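Local coordinates for protein NreA (Staphylococcus aureus subsp. aureus, PDB 6K2H) that probably senses nitrate through a GAF domain and passes the signal on, here in a variant altered at the nitrate-binding site, at residues K51-G65 against K91-T103. The protein carries 1 engineered substitution. Sequence-based numbering, arbitrary orientation.
Sequences KNNRFKLIILRKGRG and KIDAPILLSESLT. Engineered in segment 91-103: Ala94 (natural residue Tyr). With EDO (1,2-ethanediol), chain B.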
ATOM      1  N   LYS A  51      -9.747   2.936  -8.893  1.00 21.96           N
ATOM      2  CA  LYS A  51     -10.329   3.394 -10.152  1.00 23.37           C
ATOM      3  C   LYS A  51     -10.443   2.261 -11.173  1.00 26.82           C
ATOM      4  O   LYS A  51     -11.322   2.317 -12.052  1.00 24.79           O
ATOM      5  CB  LYS A  51      -9.555   4.545 -10.759  1.00 22.81           C
ATOM      6  CG  LYS A  51      -9.496   5.751  -9.844  1.00 22.06           C
ATOM      7  CD  LYS A  51      -9.056   6.994 -10.510  1.00 23.85           C
ATOM      8  CE  LYS A  51      -7.591   6.878 -10.954  1.00 24.60           C
ATOM      9  NZ  LYS A  51      -7.237   8.040 -11.782  1.00 24.37           N
ATOM     10  N   ASN A  52      -9.544   1.267 -11.136  1.00 21.59           N
ATOM     11  CA  ASN A  52      -9.536   0.237 -12.141  1.00 20.40           C
ATOM     12  C   ASN A  52      -8.976  -1.029 -11.551  1.00 22.19           C
ATOM     13  O   ASN A  52      -8.637  -1.066 -10.388  1.00 21.20           O
ATOM     14  CB  ASN A  52      -8.751   0.668 -13.378  1.00 21.75           C
ATOM     15  CG  ASN A  52      -7.332   1.060 -13.037  1.00 18.91           C
ATOM     16  OD1 ASN A  52      -6.580   0.160 -12.751  1.00 21.43           O
ATOM     17  ND2 ASN A  52      -6.996   2.394 -12.982  1.00 20.56           N
ATOM     18  N   ASN A  53      -8.888  -2.097 -12.352  1.00 21.91           N
ATOM     19  CA  ASN A  53      -8.415  -3.386 -11.840  1.00 23.86           C
ATOM     20  C   ASN A  53      -7.023  -3.765 -12.298  1.00 23.66           C
ATOM     21  O   ASN A  53      -6.586  -4.909 -12.184  1.00 25.43           O
ATOM     22  CB  ASN A  53      -9.406  -4.463 -12.273  1.00 25.62           C
ATOM     23  CG  ASN A  53     -10.708  -4.370 -11.515  1.00 33.68           C
ATOM     24  OD1 ASN A  53     -11.755  -4.801 -12.036  1.00 45.59           O
ATOM     25  ND2 ASN A  53     -10.675  -3.835 -10.276  1.00 27.83           N
ATOM     26  N   ARG A  54      -6.334  -2.793 -12.836  1.00 24.20           N
ATOM     27  CA  ARG A  54      -4.985  -3.043 -13.303  1.00 24.17           C
ATOM     28  C   ARG A  54      -4.022  -3.369 -12.177  1.00 23.18           C
ATOM     29  O   ARG A  54      -2.982  -4.001 -12.453  1.00 24.43           O
ATOM     30  CB  ARG A  54      -4.493  -1.890 -14.127  1.00 24.31           C
ATOM     31  CG  ARG A  54      -5.382  -1.600 -15.321  1.00 27.19           C
ATOM     32  CD  ARG A  54      -4.649  -0.783 -16.370  1.00 27.21           C
ATOM     33  NE  ARG A  54      -4.454   0.596 -16.012  1.00 25.67           N
ATOM     34  CZ  ARG A  54      -5.350   1.534 -16.033  1.00 27.11           C
ATOM     35  NH1 ARG A  54      -6.609   1.270 -16.379  1.00 26.71           N
ATOM     36  NH2 ARG A  54      -5.038   2.755 -15.663  1.00 27.11           N
ATOM     37  N   PHE A  55      -4.385  -3.079 -10.919  1.00 22.45           N
ATOM     38  CA  PHE A  55      -3.515  -3.450  -9.781  1.00 24.27           C
ATOM     39  C   PHE A  55      -3.300  -4.950  -9.779  1.00 27.19           C
ATOM     40  O   PHE A  55      -2.278  -5.434  -9.312  1.00 23.85           O
ATOM     41  CB  PHE A  55      -4.130  -3.022  -8.444  1.00 22.30           C
ATOM     42  CG  PHE A  55      -5.359  -3.745  -8.096  1.00 24.53           C
ATOM     43  CD1 PHE A  55      -5.299  -4.889  -7.237  1.00 26.09           C
ATOM     44  CD2 PHE A  55      -6.591  -3.317  -8.566  1.00 23.14           C
ATOM     45  CE1 PHE A  55      -6.455  -5.580  -6.900  1.00 26.86           C
ATOM     46  CE2 PHE A  55      -7.739  -3.992  -8.188  1.00 24.62           C
ATOM     47  CZ  PHE A  55      -7.677  -5.159  -7.384  1.00 25.62           C
ATOM     48  N   LYS A  56      -4.272  -5.703 -10.322  1.00 26.02           N
ATOM     49  CA  LYS A  56      -4.096  -7.149 -10.398  1.00 27.52           C
ATOM     50  C   LYS A  56      -2.983  -7.608 -11.315  1.00 28.16           C
ATOM     51  O   LYS A  56      -2.501  -8.732 -11.140  1.00 32.52           O
ATOM     52  CB  LYS A  56      -5.384  -7.884 -10.766  1.00 29.62           C
ATOM     53  CG  LYS A  56      -6.547  -7.572  -9.861  1.00 30.64           C
ATOM     54  CD  LYS A  56      -7.785  -8.293 -10.293  1.00 33.79           C
ATOM     55  CE  LYS A  56      -8.942  -7.829  -9.436  1.00 37.52           C
ATOM     56  NZ  LYS A  56     -10.239  -8.424  -9.812  1.00 36.78           N
ATOM     57  N   LEU A  57      -2.516  -6.756 -12.214  1.00 30.25           N
ATOM     58  CA  LEU A  57      -1.406  -7.090 -13.133  1.00 32.90           C
ATOM     59  C   LEU A  57      -0.035  -6.871 -12.473  1.00 34.20           C
ATOM     60  O   LEU A  57       0.991  -7.286 -12.988  1.00 31.31           O
ATOM     61  CB  LEU A  57      -1.537  -6.224 -14.387  1.00 38.85           C
ATOM     62  CG  LEU A  57      -2.947  -6.312 -15.006  1.00 44.29           C
ATOM     63  CD1 LEU A  57      -3.013  -5.431 -16.233  1.00 46.46           C
ATOM     64  CD2 LEU A  57      -3.352  -7.760 -15.315  1.00 48.35           C
ATOM     65  N   ILE A  58      -0.016  -6.278 -11.281  1.00 27.12           N
ATOM     66  CA  ILE A  58       1.254  -5.883 -10.681  1.00 25.12           C
ATOM     67  C   ILE A  58       1.883  -7.059  -9.941  1.00 27.05           C
ATOM     68  O   ILE A  58       1.217  -7.721  -9.070  1.00 26.07           O
ATOM     69  CB  ILE A  58       1.008  -4.708  -9.707  1.00 25.28           C
ATOM     70  CG1 ILE A  58       0.536  -3.475 -10.529  1.00 26.79           C
ATOM     71  CG2 ILE A  58       2.251  -4.396  -8.858  1.00 25.37           C
ATOM     72  CD1 ILE A  58      -0.013  -2.328  -9.685  1.00 27.24           C
ATOM     73  N   ILE A  59       3.159  -7.320 -10.248  1.00 27.29           N
ATOM     74  CA  ILE A  59       3.883  -8.404  -9.598  1.00 29.06           C
ATOM     75  C   ILE A  59       5.104  -7.836  -8.959  1.00 33.70           C
ATOM     76  O   ILE A  59       6.016  -7.367  -9.644  1.00 34.07           O
ATOM     77  CB  ILE A  59       4.284  -9.505 -10.627  1.00 37.79           C
ATOM     78  CG1 ILE A  59       3.051 -10.098 -11.291  1.00 39.92           C
ATOM     79  CG2 ILE A  59       5.040 -10.656  -9.943  1.00 37.57           C
ATOM     80  CD1 ILE A  59       3.352 -10.844 -12.577  1.00 46.07           C
ATOM     81  N   LEU A  60       5.185  -7.883  -7.632  1.00 31.55           N
ATOM     82  CA  LEU A  60       6.348  -7.290  -6.951  1.00 33.01           C
ATOM     83  C   LEU A  60       7.251  -8.275  -6.261  1.00 36.13           C
ATOM     84  O   LEU A  60       6.824  -9.314  -5.886  1.00 30.17           O
ATOM     85  CB  LEU A  60       5.906  -6.295  -5.913  1.00 31.49           C
ATOM     86  CG  LEU A  60       5.033  -5.143  -6.414  1.00 35.51           C
ATOM     87  CD1 LEU A  60       4.306  -4.551  -5.218  1.00 34.89           C
ATOM     88  CD2 LEU A  60       5.909  -4.180  -7.199  1.00 34.83           C
ATOM     89  N   ARG A  61       8.504  -7.888  -6.015  1.00 43.99           N
ATOM     90  CA  ARG A  61       9.447  -8.766  -5.281  1.00 42.94           C
ATOM     91  C   ARG A  61       9.905  -8.070  -4.032  1.00 45.79           C
ATOM     92  O   ARG A  61       9.881  -6.831  -3.941  1.00 41.07           O
ATOM     93  CB  ARG A  61      10.660  -9.122  -6.145  1.00 52.67           C
ATOM     94  CG  ARG A  61      10.644 -10.520  -6.763  1.00 58.60           C
ATOM     95  CD  ARG A  61       9.416 -10.752  -7.606  1.00 61.37           C
ATOM     96  NE  ARG A  61       9.480 -11.941  -8.458  1.00 61.05           N
ATOM     97  CZ  ARG A  61       9.381 -13.208  -8.047  1.00 62.57           C
ATOM     98  NH1 ARG A  61       9.426 -14.179  -8.954  1.00 67.40           N
ATOM     99  NH2 ARG A  61       9.238 -13.533  -6.756  1.00 55.23           N
ATOM    100  N   LYS A  62      10.354  -8.872  -3.064  1.00 44.78           N
ATOM    101  CA  LYS A  62      11.010  -8.361  -1.861  1.00 46.38           C
ATOM    102  C   LYS A  62      11.984  -7.279  -2.314  1.00 43.02           C
ATOM    103  O   LYS A  62      12.712  -7.482  -3.300  1.00 40.04           O
ATOM    104  CB  LYS A  62      11.768  -9.497  -1.098  1.00 50.63           C
ATOM    105  CG  LYS A  62      12.102  -9.187   0.381  1.00 51.69           C
ATOM    106  CD  LYS A  62      11.110  -9.852   1.345  1.00 57.52           C
ATOM    107  CE  LYS A  62      11.404  -9.720   2.859  1.00 48.72           C
ATOM    108  NZ  LYS A  62      10.516 -10.602   3.700  1.00 40.55           N
ATOM    109  N   GLY A  63      11.972  -6.152  -1.629  1.00 43.22           N
ATOM    110  CA  GLY A  63      12.784  -4.970  -1.992  1.00 49.46           C
ATOM    111  C   GLY A  63      12.304  -4.062  -3.117  1.00 43.99           C
ATOM    112  O   GLY A  63      12.851  -2.978  -3.294  1.00 58.84           O
ATOM    113  N   ARG A  64      11.318  -4.500  -3.898  1.00 52.63           N
ATOM    114  CA  ARG A  64      10.823  -3.719  -5.038  1.00 53.11           C
ATOM    115  C   ARG A  64       9.516  -2.997  -4.700  1.00 44.38           C
ATOM    116  O   ARG A  64       8.559  -3.632  -4.215  1.00 36.72           O
ATOM    117  CB  ARG A  64      10.591  -4.616  -6.247  1.00 56.55           C
ATOM    118  CG  ARG A  64      11.653  -5.701  -6.483  1.00 71.07           C
ATOM    119  CD  ARG A  64      13.100  -5.206  -6.439  1.00 75.08           C
ATOM    120  NE  ARG A  64      13.224  -3.879  -7.042  1.00 77.96           N
ATOM    121  CZ  ARG A  64      14.144  -2.961  -6.743  1.00 84.94           C
ATOM    122  NH1 ARG A  64      14.105  -1.797  -7.381  1.00 88.45           N
ATOM    123  NH2 ARG A  64      15.104  -3.183  -5.840  1.00 84.22           N
ATOM    124  N   GLY A  65       9.480  -1.708  -5.038  1.00 35.71           N
ATOM    125  CA  GLY A  65       8.290  -0.876  -4.936  1.00 38.94           C
ATOM    126  C   GLY A  65       7.987  -0.495  -3.508  1.00 37.23           C
ATOM    127  O   GLY A  65       8.784  -0.718  -2.591  1.00 33.98           O
ATOM    128  N   LYS A  91       8.144   6.297 -10.788  1.00 30.31           N
ATOM    129  CA  LYS A  91       6.793   5.676 -10.530  1.00 30.49           C
ATOM    130  C   LYS A  91       6.681   4.309 -11.030  1.00 29.41           C
ATOM    131  O   LYS A  91       5.904   3.529 -10.520  1.00 28.38           O
ATOM    132  CB  LYS A  91       5.634   6.494 -11.172  1.00 31.86           C
ATOM    133  CG  LYS A  91       5.438   7.767 -10.476  1.00 33.82           C
ATOM    134  CD  LYS A  91       4.652   8.752 -11.311  1.00 37.21           C
ATOM    135  CE  LYS A  91       3.287   9.019 -10.806  1.00 44.61           C
ATOM    136  NZ  LYS A  91       2.651  10.071 -11.658  1.00 43.09           N
ATOM    137  N   ILE A  92       7.406   3.986 -12.103  1.00 29.18           N
ATOM    138  CA  ILE A  92       7.370   2.665 -12.604  1.00 30.21           C
ATOM    139  C   ILE A  92       7.892   1.621 -11.585  1.00 28.44           C
ATOM    140  O   ILE A  92       7.443   0.501 -11.646  1.00 27.92           O
ATOM    141  CB  ILE A  92       8.013   2.615 -14.021  1.00 33.97           C
ATOM    142  CG1 ILE A  92       7.438   1.494 -14.847  1.00 36.46           C
ATOM    143  CG2 ILE A  92       9.504   2.505 -13.910  1.00 35.90           C
ATOM    144  CD1 ILE A  92       7.889   1.528 -16.305  1.00 40.10           C
ATOM    145  N   ASP A  93       8.777   1.969 -10.648  1.00 30.34           N
ATOM    146  CA  ASP A  93       9.233   1.068  -9.559  1.00 32.36           C
ATOM    147  C   ASP A  93       8.107   0.709  -8.599  1.00 30.52           C
ATOM    148  O   ASP A  93       8.121  -0.368  -8.012  1.00 32.88           O
ATOM    149  CB  ASP A  93      10.394   1.699  -8.723  1.00 44.07           C
ATOM    150  CG  ASP A  93      10.626   0.992  -7.326  1.00 57.44           C
ATOM    151  OD1 ASP A  93      11.245  -0.106  -7.280  1.00 59.99           O
ATOM    152  OD2 ASP A  93      10.200   1.546  -6.258  1.00 68.53           O
ATOM    153  N   ALA A  94       7.110   1.587  -8.465  1.00 22.66           N
ATOM    154  CA  ALA A  94       6.016   1.360  -7.529  1.00 24.23           C
ATOM    155  C   ALA A  94       4.708   1.484  -8.337  1.00 21.81           C
ATOM    156  O   ALA A  94       4.071   2.513  -8.242  1.00 22.24           O
ATOM    157  CB  ALA A  94       6.083   2.447  -6.458  1.00 23.59           C
ATOM    158  N   PRO A  95       4.432   0.508  -9.197  1.00 23.94           N
ATOM    159  CA  PRO A  95       3.441   0.653 -10.239  1.00 25.42           C
ATOM    160  C   PRO A  95       2.033   0.990  -9.765  1.00 22.24           C
ATOM    161  O   PRO A  95       1.266   1.537 -10.539  1.00 21.38           O
ATOM    162  CB  PRO A  95       3.439  -0.677 -10.980  1.00 27.36           C
ATOM    163  CG  PRO A  95       4.393  -1.537 -10.335  1.00 30.23           C
ATOM    164  CD  PRO A  95       5.177  -0.754  -9.337  1.00 28.07           C
ATOM    165  N   ILE A  96       1.677   0.679  -8.528  1.00 21.42           N
ATOM    166  CA  ILE A  96       0.322   1.118  -8.075  1.00 21.01           C
ATOM    167  C   ILE A  96       0.173   2.629  -8.144  1.00 19.23           C
ATOM    168  O   ILE A  96      -0.893   3.183  -8.369  1.00 18.87           O
ATOM    169  CB  ILE A  96       0.028   0.563  -6.657  1.00 22.65           C
ATOM    170  CG1 ILE A  96      -1.430   0.705  -6.292  1.00 25.99           C
ATOM    171  CG2 ILE A  96       0.871   1.266  -5.605  1.00 25.40           C
ATOM    172  CD1 ILE A  96      -2.304  -0.180  -7.055  1.00 28.12           C
ATOM    173  N   LEU A  97       1.267   3.388  -7.974  1.00 19.32           N
ATOM    174  CA  LEU A  97       1.170   4.827  -8.204  1.00 18.52           C
ATOM    175  C   LEU A  97       0.719   5.262  -9.623  1.00 18.53           C
ATOM    176  O   LEU A  97       0.065   6.234  -9.761  1.00 19.22           O
ATOM    177  CB  LEU A  97       2.547   5.482  -7.971  1.00 18.75           C
ATOM    178  CG  LEU A  97       3.193   5.294  -6.639  1.00 21.64           C
ATOM    179  CD1 LEU A  97       4.589   5.926  -6.672  1.00 23.43           C
ATOM    180  CD2 LEU A  97       2.401   5.890  -5.566  1.00 21.71           C
ATOM    181  N   LEU A  98       1.092   4.498 -10.632  1.00 18.30           N
ATOM    182  CA  LEU A  98       0.669   4.741 -12.000  1.00 19.05           C
ATOM    183  C   LEU A  98      -0.788   4.319 -12.229  1.00 19.04           C
ATOM    184  O   LEU A  98      -1.538   5.075 -12.760  1.00 21.50           O
ATOM    185  CB  LEU A  98       1.530   3.974 -12.986  1.00 20.75           C
ATOM    186  CG  LEU A  98       2.984   4.448 -13.112  1.00 29.09           C
ATOM    187  CD1 LEU A  98       3.655   3.453 -14.049  1.00 31.06           C
ATOM    188  CD2 LEU A  98       2.987   5.824 -13.727  1.00 33.55           C
ATOM    189  N   SER A  99      -1.144   3.111 -11.856  1.00 21.33           N
ATOM    190  CA  SER A  99      -2.470   2.572 -12.203  1.00 21.23           C
ATOM    191  C   SER A  99      -3.554   3.311 -11.441  1.00 22.56           C
ATOM    192  O   SER A  99      -4.646   3.487 -11.976  1.00 22.79           O
ATOM    193  CB  SER A  99      -2.520   1.061 -11.957  1.00 21.15           C
ATOM    194  OG  SER A  99      -2.570   0.658 -10.584  1.00 22.43           O
ATOM    195  N   GLU A 100      -3.238   3.856 -10.241  1.00 19.09           N
ATOM    196  CA  GLU A 100      -4.242   4.561  -9.446  1.00 19.87           C
ATOM    197  C   GLU A 100      -3.990   6.074  -9.330  1.00 18.85           C
ATOM    198  O   GLU A 100      -4.718   6.719  -8.647  1.00 18.90           O
ATOM    199  CB  GLU A 100      -4.342   3.899  -8.073  1.00 20.93           C
ATOM    200  CG  GLU A 100      -4.959   2.501  -8.078  1.00 20.41           C
ATOM    201  CD  GLU A 100      -6.425   2.503  -8.550  1.00 21.32           C
ATOM    202  OE1 GLU A 100      -7.112   3.549  -8.319  1.00 18.96           O
ATOM    203  OE2 GLU A 100      -6.879   1.468  -9.091  1.00 21.36           O
ATOM    204  N   SER A 101      -3.049   6.610 -10.098  1.00 18.72           N
ATOM    205  CA  SER A 101      -2.762   8.056 -10.158  1.00 20.46           C
ATOM    206  C   SER A 101      -2.660   8.646  -8.765  1.00 19.45           C
ATOM    207  O   SER A 101      -3.294   9.663  -8.458  1.00 21.31           O
ATOM    208  CB  SER A 101      -3.827   8.831 -10.960  1.00 23.43           C
ATOM    209  OG  SER A 101      -4.116   8.144 -12.180  1.00 25.11           O
ATOM    210  N   LEU A 102      -1.854   8.006  -7.953  1.00 18.54           N
ATOM    211  CA  LEU A 102      -1.677   8.509  -6.584  1.00 18.81           C
ATOM    212  C   LEU A 102      -0.677   9.648  -6.513  1.00 19.51           C
ATOM    213  O   LEU A 102       0.434   9.571  -7.112  1.00 21.50           O
ATOM    214  CB  LEU A 102      -1.217   7.338  -5.721  1.00 19.77           C
ATOM    215  CG  LEU A 102      -2.085   6.085  -5.701  1.00 19.16           C
ATOM    216  CD1 LEU A 102      -1.568   4.966  -4.787  1.00 19.30           C
ATOM    217  CD2 LEU A 102      -3.512   6.495  -5.352  1.00 20.11           C
ATOM    218  N   THR A 103      -1.075  10.676  -5.789  1.00 19.75           N
ATOM    219  CA  THR A 103      -0.269  11.897  -5.639  1.00 22.09           C
ATOM    220  C   THR A 103       0.398  12.001  -4.296  1.00 20.38           C
ATOM    221  O   THR A 103       1.275  12.797  -4.138  1.00 20.82           O
ATOM    222  CB  THR A 103      -1.075  13.163  -5.989  1.00 23.36           C
ATOM    223  OG1 THR A 103      -2.239  13.244  -5.158  1.00 22.56           O
ATOM    224  CG2 THR A 103      -1.502  13.122  -7.462  1.00 24.35           C
TER
HETATM  225  C1  EDO B 201       3.554  -1.327  -6.218  1.00 21.81           C
HETATM  226  O1  EDO B 201       2.565  -0.909  -6.865  1.00 33.37           O
HETATM  227  C2  EDO B 201       4.108  -0.426  -5.337  1.00 25.41           C
HETATM  228  O2  EDO B 201       4.758  -1.291  -4.520  1.00 37.36           O
HETATM  229  O   HOH W   1      -5.175  -0.161 -10.304  1.00 21.87           O
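Ile58 meets Pro95 and Ile96 at the apolar centre of this contact in a GAF domain. Here the loop after strand 42-48 packs against helix 96-99 and the residues leading into it, both touching the antiparallel sheet. Ile58 CG2 lies 3.9 Å from Pro95 CG. Ile58 CD1 packs against the backbone of Ile96, 3.6 Å from Ile96 N. With CG1 anti to the backbone N (chi1 -167°) and a bend at chi2, Ile96 CD1 meets both Phe55 CB, at 3.7 Å, and Ile58 CD1. Leu60 adds CD2 against Pro95 CD, and Trp44 of strand 42-48 touches both Leu60 and Ile96.

An ethanediol, probably from the crystallisation liquor, sits beside Leu60, Gly65, Pro95 and the engineered Ala94. Trp44 NE1 and Ala67 N hydrogen-bond to it; a contact with Ile96 N is too short to be trusted. The substitution at Ala94 suggests that this pocket is the nitrate site of NreA.

At one end, Asp93 OD1 accepts from Gly65 N, which comes from above the carboxylate plane. Asp93 OD1 also forms a salt bridge with NH1 of the poorly ordered Arg64, 3.3 Å away.

At the other end, Glu100 bends at chi2 (-63°) and turns its carboxylate to the loop backbone. Glu100 OE1 takes Lys51 N on its syn lone pair at 2.8 Å and also forms a salt bridge with Arg125. Asn52 OD1 closes an Asx turn with Arg54 N, and a water joins this oxygen to Ser99 OG and Glu100 OE2. The other arm of the amide, Asn52 ND2, gives a nearly straight 2.8 Å bond (166°) to Ser99 O.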